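Local coordinates for protein broad specificity aminotransferase (Leishmania mexicana, PDB 4WB0) that is a homodimeric, pyridoxal phosphate-dependent aminotransferase of broad specificity, probably moving amino groups between amino acids, aspartate among them, and oxo acids such as 2-oxoglutarate, at residues Q370-Q375 with I381-R386. Residues are numbered along the deposited sequence; the frame is centred on the assembly and turned at random.
Sequences QCEYCQ and ITLSGR
Gln-375 NE2 donates a hydrogen bond to the backbone carbonyl of Ile-381, at 2.8 Å between NE2 and Ile-381 O. The N-H...O angle of 173° makes it almost straight. The oxygen lies in the amide plane of Gln-375 and the donor in the carbonyl plane, at a C=O...N angle of 158°. A chain extended beyond CG carries the amide from the helix to this carbonyl, and Leu-29 and Arg-32 of helix 25-35 also touch the side chain.

The Cys-371 side chain heads toward 381-386, its SG 3.5 Å from Gly-385 CA, where no side chain intervenes. The same sulfur meets the tip of Ile-381 (SG to CD1, 4.0 Å). CG1 of Ile-381 sits between the backbone N and the carbonyl carbon (chi1 64°), and CD1 thereby touches both cysteines, with Cys-374 CB 4.1 Å from Ile-381 CD1.

Residues 382-385 form a type I beta turn closed by Gly-385 N to Thr-382 O (3.0 Å). With Gly-385 at positive phi and a second bond from Thr-382 N to Arg-386 O (3.0 Å), this is a type I turn with a G1 bulge. On the side turned away from the helix, Thr-382 OG1 accepts from Arg-386 N and shares a hydrogen bond with Ser-384 OG (2.7 Å between the oxygens). The turn, not the strand 386-388 it leads into, lies against helix 368-376. Arg-386 hydrogen-bonds to Asn-195 OD1 and Val-44 O and makes a cation-pi contact with Phe-361; its Ser-Gly-Arg setting is consistent with the arginine that receives the substrate carboxylate in aspartate aminotransferases.

Nearer the solvent, Leu-383 runs roughly perpendicular to Gln-375, while its CD2 packs 3.4 Å from Glu-372 CG, on the aliphatic part of the glutamate.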
loop_
_atom_site.group_PDB
_atom_site.type_symbol
_atom_site.label_atom_id
_atom_site.label_comp_id
_atom_site.label_asym_id
_atom_site.label_seq_id
_atom_site.Cartn_x
_atom_site.Cartn_y
_atom_site.Cartn_z
ATOM N N GLN A 370 -28.850 4.623 23.993
ATOM C CA GLN A 370 -29.795 4.818 22.904
ATOM C C GLN A 370 -29.217 4.261 21.605
ATOM O O GLN A 370 -29.946 3.709 20.787
ATOM C CB GLN A 370 -30.155 6.298 22.743
ATOM C CG GLN A 370 -31.205 6.706 23.720
ATOM C CD GLN A 370 -31.225 8.191 23.998
ATOM O OE1 GLN A 370 -30.331 8.951 23.566
ATOM N NE2 GLN A 370 -32.249 8.623 24.729
ATOM N N CYS A 371 -27.910 4.366 21.437
ATOM C CA CYS A 371 -27.269 3.804 20.260
ATOM C C CYS A 371 -27.287 2.283 20.337
ATOM O O CYS A 371 -27.445 1.611 19.316
ATOM C CB CYS A 371 -25.846 4.315 20.122
ATOM S SG CYS A 371 -25.787 6.055 19.633
ATOM N N GLU A 372 -27.123 1.750 21.544
ATOM C CA GLU A 372 -27.128 0.302 21.758
ATOM C C GLU A 372 -28.513 -0.273 21.499
ATOM O O GLU A 372 -28.638 -1.332 20.886
ATOM C CB GLU A 372 -26.663 -0.045 23.181
ATOM C CG GLU A 372 -25.121 -0.043 23.302
ATOM C CD GLU A 372 -24.627 -0.172 24.733
ATOM O OE1 GLU A 372 -25.458 -0.257 25.650
ATOM O OE2 GLU A 372 -23.396 -0.188 24.931
ATOM N N TYR A 373 -29.531 0.440 21.968
ATOM C CA TYR A 373 -30.917 0.155 21.643
ATOM C C TYR A 373 -31.075 0.019 20.122
ATOM O O TYR A 373 -31.504 -1.028 19.639
ATOM C CB TYR A 373 -31.819 1.260 22.202
ATOM C CG TYR A 373 -33.305 1.040 22.031
ATOM C CD1 TYR A 373 -33.952 1.401 20.851
ATOM C CD2 TYR A 373 -34.070 0.493 23.059
ATOM C CE1 TYR A 373 -35.316 1.230 20.694
ATOM C CE2 TYR A 373 -35.442 0.305 22.912
ATOM C CZ TYR A 373 -36.057 0.671 21.729
ATOM O OH TYR A 373 -37.404 0.498 21.581
ATOM N N CYS A 374 -30.682 1.056 19.377
ATOM C CA CYS A 374 -30.828 1.060 17.923
ATOM C C CYS A 374 -30.223 -0.179 17.251
ATOM O O CYS A 374 -30.877 -0.857 16.454
ATOM C CB CYS A 374 -30.184 2.321 17.337
ATOM S SG CYS A 374 -31.141 3.848 17.668
ATOM N N GLN A 375 -28.967 -0.449 17.589
ATOM C CA GLN A 375 -28.234 -1.590 17.081
ATOM C C GLN A 375 -28.988 -2.893 17.378
ATOM O O GLN A 375 -28.925 -3.846 16.605
ATOM C CB GLN A 375 -26.847 -1.643 17.718
ATOM C CG GLN A 375 -25.926 -0.528 17.296
ATOM C CD GLN A 375 -24.700 -0.446 18.192
ATOM O OE1 GLN A 375 -24.553 -1.225 19.145
ATOM N NE2 GLN A 375 -23.826 0.501 17.901
ATOM N N ILE A 381 -26.069 1.892 13.752
ATOM C CA ILE A 381 -25.317 3.141 13.841
ATOM C C ILE A 381 -24.225 2.935 14.860
ATOM O O ILE A 381 -24.285 1.993 15.619
ATOM C CB ILE A 381 -26.210 4.312 14.246
ATOM C CG1 ILE A 381 -26.763 4.104 15.658
ATOM C CG2 ILE A 381 -27.359 4.435 13.242
ATOM C CD1 ILE A 381 -27.587 5.267 16.173
ATOM N N THR A 382 -23.239 3.808 14.882
ATOM C CA THR A 382 -22.091 3.575 15.748
ATOM C C THR A 382 -22.463 3.944 17.143
ATOM O O THR A 382 -23.470 4.616 17.367
ATOM C CB THR A 382 -20.847 4.394 15.347
ATOM O OG1 THR A 382 -21.066 5.793 15.621
ATOM C CG2 THR A 382 -20.509 4.189 13.910
ATOM N N LEU A 383 -21.659 3.502 18.096
ATOM C CA LEU A 383 -21.952 3.813 19.487
ATOM C C LEU A 383 -21.843 5.300 19.830
ATOM O O LEU A 383 -22.407 5.741 20.833
ATOM C CB LEU A 383 -21.031 3.004 20.408
ATOM C CG LEU A 383 -21.459 1.549 20.564
ATOM C CD1 LEU A 383 -20.387 0.767 21.306
ATOM C CD2 LEU A 383 -22.798 1.448 21.296
ATOM N N SER A 384 -21.134 6.042 18.993
ATOM C CA SER A 384 -21.001 7.493 19.118
ATOM C C SER A 384 -22.161 8.262 18.467
ATOM O O SER A 384 -22.176 9.498 18.466
ATOM C CB SER A 384 -19.678 7.943 18.482
ATOM O OG SER A 384 -19.637 7.618 17.096
ATOM N N GLY A 385 -23.115 7.520 17.898
ATOM C CA GLY A 385 -24.287 8.103 17.245
ATOM C C GLY A 385 -24.071 8.495 15.784
ATOM O O GLY A 385 -24.841 9.318 15.244
ATOM N N ARG A 386 -23.042 7.944 15.124
ATOM C CA ARG A 386 -22.778 8.334 13.733
ATOM C C ARG A 386 -23.558 7.404 12.832
ATOM O O ARG A 386 -23.498 6.187 13.024
ATOM C CB ARG A 386 -21.286 8.271 13.363
ATOM C CG ARG A 386 -20.984 8.867 12.023
ATOM C CD ARG A 386 -19.559 8.580 11.589
ATOM N NE ARG A 386 -19.387 7.226 11.069
ATOM C CZ ARG A 386 -18.368 6.888 10.282
ATOM N NH1 ARG A 386 -17.424 7.796 9.985
ATOM N NH2 ARG A 386 -18.264 5.665 9.807
#